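Local coordinates for protein prefoldin beta subunit 2 (Thermococcus sp., PDB 3AEI) that probably serves as the beta-type subunit of an archaeal prefoldin, a coiled-coil co-chaperone that captures unfolded proteins and delivers them to the group II chaperonin, at residues L30-A33 with E34-T38; R75-E78 with K79-R83. All blocks are in the same frame, centred on the assembly; numbering follows the deposited sequence. Where two conformers were deposited one is given.

Contact 1 (L30-A33 with E34-T38)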
loop_
_atom_site.group_PDB
_atom_site.type_symbol
_atom_site.label_atom_id
_atom_site.label_comp_id
_atom_site.label_asym_id
_atom_site.label_seq_id
_atom_site.Cartn_x
_atom_site.Cartn_y
_atom_site.Cartn_z
ATOM N N LEU A 30 -15.134 -1.101 -6.520
ATOM C CA LEU A 30 -15.718 -0.051 -7.369
ATOM C C LEU A 30 -17.202 -0.306 -7.629
ATOM O O LEU A 30 -17.978 0.639 -7.683
ATOM C CB LEU A 30 -14.977 0.081 -8.719
ATOM C CG LEU A 30 -13.522 0.551 -8.609
ATOM C CD1 LEU A 30 -12.838 0.387 -9.993
ATOM C CD2 LEU A 30 -13.453 1.980 -8.150
ATOM N N GLU A 31 -17.602 -1.577 -7.771
ATOM C CA GLU A 31 -19.035 -1.900 -7.947
ATOM C C GLU A 31 -19.817 -1.523 -6.672
ATOM O O GLU A 31 -20.924 -0.986 -6.752
ATOM C CB GLU A 31 -19.196 -3.394 -8.298
ATOM C CG GLU A 31 -18.414 -3.723 -9.579
ATOM C CD GLU A 31 -18.386 -5.200 -9.952
ATOM O OE1 GLU A 31 -18.346 -6.055 -9.037
ATOM O OE2 GLU A 31 -18.379 -5.497 -11.175
ATOM N N TYR A 32 -19.222 -1.748 -5.492
ATOM C CA TYR A 32 -19.860 -1.384 -4.246
ATOM C C TYR A 32 -20.024 0.128 -4.205
ATOM O O TYR A 32 -21.107 0.637 -3.906
ATOM C CB TYR A 32 -19.013 -1.863 -3.068
ATOM C CG TYR A 32 -19.759 -1.896 -1.763
ATOM C CD1 TYR A 32 -20.303 -3.090 -1.271
ATOM C CD2 TYR A 32 -19.880 -0.752 -0.999
ATOM C CE1 TYR A 32 -20.942 -3.124 -0.028
ATOM C CE2 TYR A 32 -20.520 -0.771 0.245
ATOM C CZ TYR A 32 -21.041 -1.964 0.722
ATOM O OH TYR A 32 -21.604 -1.995 1.975
ATOM N N ALA A 33 -18.962 0.846 -4.569
ATOM C CA ALA A 33 -18.999 2.311 -4.574
ATOM C C ALA A 33 -20.116 2.798 -5.528
ATOM O O ALA A 33 -20.842 3.738 -5.201
ATOM C CB ALA A 33 -17.638 2.873 -5.024
ATOM N N GLU A 34 -20.255 2.157 -6.684
ATOM C CA GLU A 34 -21.279 2.564 -7.671
ATOM C C GLU A 34 -22.669 2.446 -7.058
ATOM O O GLU A 34 -23.505 3.327 -7.217
ATOM C CB GLU A 34 -21.182 1.699 -8.920
ATOM C CG GLU A 34 -21.864 2.304 -10.134
ATOM C CD GLU A 34 -21.598 1.471 -11.372
ATOM O OE1 GLU A 34 -21.516 2.042 -12.477
ATOM O OE2 GLU A 34 -21.461 0.241 -11.236
ATOM N N GLY A 35 -22.899 1.370 -6.317
ATOM C CA GLY A 35 -24.201 1.216 -5.680
ATOM C C GLY A 35 -24.531 2.351 -4.736
ATOM O O GLY A 35 -25.686 2.791 -4.689
ATOM N N ILE A 36 -23.535 2.836 -3.991
ATOM C CA ILE A 36 -23.743 3.927 -3.055
ATOM C C ILE A 36 -23.945 5.254 -3.787
ATOM O O ILE A 36 -24.844 6.063 -3.461
ATOM C CB ILE A 36 -22.544 4.094 -2.117
ATOM C CG1 ILE A 36 -22.382 2.810 -1.283
ATOM C CG2 ILE A 36 -22.707 5.350 -1.267
ATOM C CD1 ILE A 36 -21.311 2.858 -0.259
ATOM N N ILE A 37 -23.092 5.482 -4.776
ATOM C CA ILE A 37 -23.144 6.729 -5.524
ATOM C C ILE A 37 -24.462 6.910 -6.249
ATOM O O ILE A 37 -24.925 8.038 -6.422
ATOM C CB ILE A 37 -21.975 6.756 -6.538
ATOM C CG1 ILE A 37 -20.658 6.912 -5.768
ATOM C CG2 ILE A 37 -22.131 7.902 -7.531
ATOM C CD1 ILE A 37 -19.407 6.488 -6.616
ATOM N N THR A 38 -25.066 5.811 -6.662
ATOM C CA THR A 38 -26.316 5.929 -7.388
ATOM C C THR A 38 -27.518 5.755 -6.464
ATOM O O THR A 38 -28.641 5.666 -6.940
ATOM C CB THR A 38 -26.379 4.917 -8.537
ATOM O OG1 THR A 38 -26.349 3.571 -8.003
ATOM C CG2 THR A 38 -25.220 5.125 -9.498
#
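Ile-36 reaches back one helical turn to Tyr-32, close to the C-terminal end of helix 2-37. Its CB rests 3.5 Å from Ala-33 O, and CG1 packs 3.6 Å from Tyr-32 O, the carbonyl that also accepts the backbone N-H of Ile-36. With CG1 beside the backbone N (chi1 -62°) and the chain extended beyond it, CD1 is carried back to the tyrosine ring, where it meets CE2 at 3.7 Å and, less closely, CD2. The methyl approaches these two ring carbons obliquely. Isoleucine suits the place: its long CG1-CD1 arm can span the turn to the phenol, and the residue is apolar throughout. One residue on, Ile-37 N bonds to Ala-33 O at 2.9 Å; its side chain follows the same carbonyl, CG1 lying 3.2 Å from Ala-33 O, with CD1 4.3 Å from Ala-33 CB. The helix ends at Ile-37; the next residue, Thr-38, bonds through both N and OG1 to Glu-34 O, from opposite faces of the carbonyl plane, OG1 at 3.0 Å; a short hydroxyl side chain can turn back in this way. Glu-31 is salt-bridged to Arg-70 of helix 59-93, against which Leu-30, Glu-34 and Ile-37 also pack, whereas Phe-50, in a beta strand of the second subunit, covers Ala-33 and Ile-36.

Contact 2 (R75-E78 with K79-R83); sequences REIE and KLKKR
Ile-77 and Lys-81 lie side by side, one turn apart on helix 59-93, the second arm of the antiparallel coiled coil that characterises prefoldin subunits. Here the packing is close: Ile-77 CG2 touches Lys-81 CD at 3.7 Å, and Lys-81 N bonds to Ile-77 O at 2.8 Å, the shortest of the four backbone bonds joining the two segments. Ile-77 is buried, its side chain lying against Leu-23 and Glu-24 of helix 2-37, as befits a beta-branched aliphatic residue facing the partner helix. Lysine suits the border of this interface because its methylenes can cover the isoleucine while its ammonium moves off; a bend at chi3 (79°) turns the end of Lys-81 away. Leu-80 settles over the backbone, CG standing 3.3 Å from Glu-76 O.

The outer side is looser and highly charged. Arg-75 and Lys-79 point the same way, but their nearest side-chain atoms, Arg-75 CG and Lys-79 CE, are 4.0 Å apart. Arg-75 adopts two conformations, so the spacing of the two positive ends is uncertain; any repulsion between them would probably be eased by solvent on this exposed face. Long flexible chains fit here because their aliphatic parts can run along the helix surface while their charged ends can probably be solvated. Farther along, Arg-83 returns to the partner helix, forming a salt bridge with Glu-12. Lys-82 instead folds back on its own helix through bends at chi2 and chi3, bringing NZ to 2.9 Å from Lys-79 O in a weak hydrogen bond.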
loop_
_atom_site.group_PDB
_atom_site.type_symbol
_atom_site.label_atom_id
_atom_site.label_comp_id
_atom_site.label_asym_id
_atom_site.label_seq_id
_atom_site.Cartn_x
_atom_site.Cartn_y
_atom_site.Cartn_z
ATOM N N ARG A 75 -11.711 -7.809 -18.336
ATOM C CA ARG A 75 -10.897 -8.350 -19.415
ATOM C C ARG A 75 -9.619 -9.006 -18.893
ATOM O O ARG A 75 -9.257 -10.110 -19.295
ATOM C CB ARG A 75 -10.544 -7.230 -20.397
ATOM C CG ARG A 75 -9.749 -7.677 -21.616
ATOM C CD ARG A 75 -9.586 -6.523 -22.593
ATOM N NE ARG A 75 -10.876 -5.953 -22.980
ATOM C CZ ARG A 75 -11.815 -6.613 -23.648
ATOM N NH1 ARG A 75 -12.954 -6.013 -23.951
ATOM N NH2 ARG A 75 -11.615 -7.870 -24.019
ATOM N N GLU A 76 -8.922 -8.313 -17.998
ATOM C CA GLU A 76 -7.684 -8.844 -17.444
ATOM C C GLU A 76 -7.969 -10.109 -16.629
ATOM O O GLU A 76 -7.220 -11.088 -16.726
ATOM C CB GLU A 76 -6.994 -7.770 -16.598
ATOM C CG GLU A 76 -6.457 -6.644 -17.450
ATOM C CD GLU A 76 -5.964 -5.445 -16.663
ATOM O OE1 GLU A 76 -6.400 -5.255 -15.503
ATOM O OE2 GLU A 76 -5.149 -4.679 -17.232
ATOM N N ILE A 77 -9.066 -10.097 -15.880
ATOM C CA ILE A 77 -9.466 -11.234 -15.055
ATOM C C ILE A 77 -9.846 -12.419 -15.947
ATOM O O ILE A 77 -9.475 -13.560 -15.666
ATOM C CB ILE A 77 -10.657 -10.865 -14.145
ATOM C CG1 ILE A 77 -10.172 -9.883 -13.047
ATOM C CG2 ILE A 77 -11.325 -12.143 -13.594
ATOM C CD1 ILE A 77 -11.287 -9.083 -12.344
ATOM N N GLU A 78 -10.592 -12.164 -17.026
ATOM C CA GLU A 78 -10.967 -13.263 -17.920
ATOM C C GLU A 78 -9.729 -13.913 -18.539
ATOM O O GLU A 78 -9.653 -15.145 -18.656
ATOM C CB GLU A 78 -11.888 -12.768 -19.046
ATOM C CG GLU A 78 -13.351 -12.660 -18.633
ATOM C CD GLU A 78 -14.221 -11.951 -19.668
ATOM O OE1 GLU A 78 -15.425 -11.738 -19.386
ATOM O OE2 GLU A 78 -13.701 -11.607 -20.756
ATOM N N LYS A 79 -8.751 -13.095 -18.916
ATOM C CA LYS A 79 -7.541 -13.633 -19.501
ATOM C C LYS A 79 -6.749 -14.442 -18.499
ATOM O O LYS A 79 -6.191 -15.480 -18.839
ATOM C CB LYS A 79 -6.674 -12.518 -20.059
ATOM C CG LYS A 79 -7.261 -11.940 -21.366
ATOM C CD LYS A 79 -6.360 -10.871 -21.963
ATOM C CE LYS A 79 -7.032 -10.179 -23.147
ATOM N NZ LYS A 79 -6.232 -9.029 -23.630
ATOM N N LEU A 80 -6.699 -13.974 -17.256
ATOM C CA LEU A 80 -5.939 -14.719 -16.257
ATOM C C LEU A 80 -6.664 -16.013 -15.885
ATOM O O LEU A 80 -6.018 -17.048 -15.687
ATOM C CB LEU A 80 -5.695 -13.850 -15.002
ATOM C CG LEU A 80 -4.783 -12.636 -15.160
ATOM C CD1 LEU A 80 -4.945 -11.734 -13.971
ATOM C CD2 LEU A 80 -3.347 -13.046 -15.350
ATOM N N LYS A 81 -7.998 -15.975 -15.789
ATOM C CA LYS A 81 -8.754 -17.168 -15.446
ATOM C C LYS A 81 -8.602 -18.226 -16.550
ATOM O O LYS A 81 -8.586 -19.426 -16.278
ATOM C CB LYS A 81 -10.240 -16.834 -15.170
ATOM C CG LYS A 81 -10.448 -16.131 -13.798
ATOM C CD LYS A 81 -11.909 -15.836 -13.409
ATOM C CE LYS A 81 -12.615 -17.072 -12.866
ATOM N NZ LYS A 81 -13.946 -16.746 -12.263
ATOM N N LYS A 82 -8.452 -17.796 -17.790
ATOM C CA LYS A 82 -8.292 -18.782 -18.845
ATOM C C LYS A 82 -6.900 -19.440 -18.718
ATOM O O LYS A 82 -6.770 -20.644 -18.969
ATOM C CB LYS A 82 -8.558 -18.124 -20.210
ATOM C CG LYS A 82 -7.630 -18.514 -21.309
ATOM C CD LYS A 82 -6.336 -17.750 -21.156
ATOM C CE LYS A 82 -6.439 -16.305 -21.613
ATOM N NZ LYS A 82 -5.108 -15.647 -21.500
ATOM N N ARG A 83 -5.881 -18.679 -18.302
ATOM C CA ARG A 83 -4.539 -19.250 -18.093
ATOM C C ARG A 83 -4.600 -20.205 -16.888
ATOM O O ARG A 83 -3.959 -21.260 -16.904
ATOM C CB ARG A 83 -3.474 -18.165 -17.821
ATOM C CG ARG A 83 -2.906 -17.428 -19.061
ATOM C CD ARG A 83 -1.822 -16.349 -18.697
ATOM N NE ARG A 83 -0.592 -16.933 -18.153
ATOM C CZ ARG A 83 0.338 -16.267 -17.468
ATOM N NH1 ARG A 83 0.195 -14.970 -17.230
ATOM N NH2 ARG A 83 1.411 -16.906 -17.004
#

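Contacts 1 and 2 belong to different arms of one hairpin: 30-38 closes helix 2-37, and 75-83 lies in the middle of helix 59-93, with the strands 46-50 and 53-57 between the helices in sequence. Their centres are 24 Å apart, on opposite sides of the chain's centre, and their nearest atoms remain about 8 Å apart, so they do not touch. Contact 2 turns Ile-77 to the opposite arm and touches no other chain of the assembly; contact 1 divides its apolar groups between the opposite arm (Leu-30, Ile-37) and a second subunit (Ala-33, Ile-36). A sulfate ion, probably from the crystallisation liquor, lies about 3 Å from the Tyr-32 side chain.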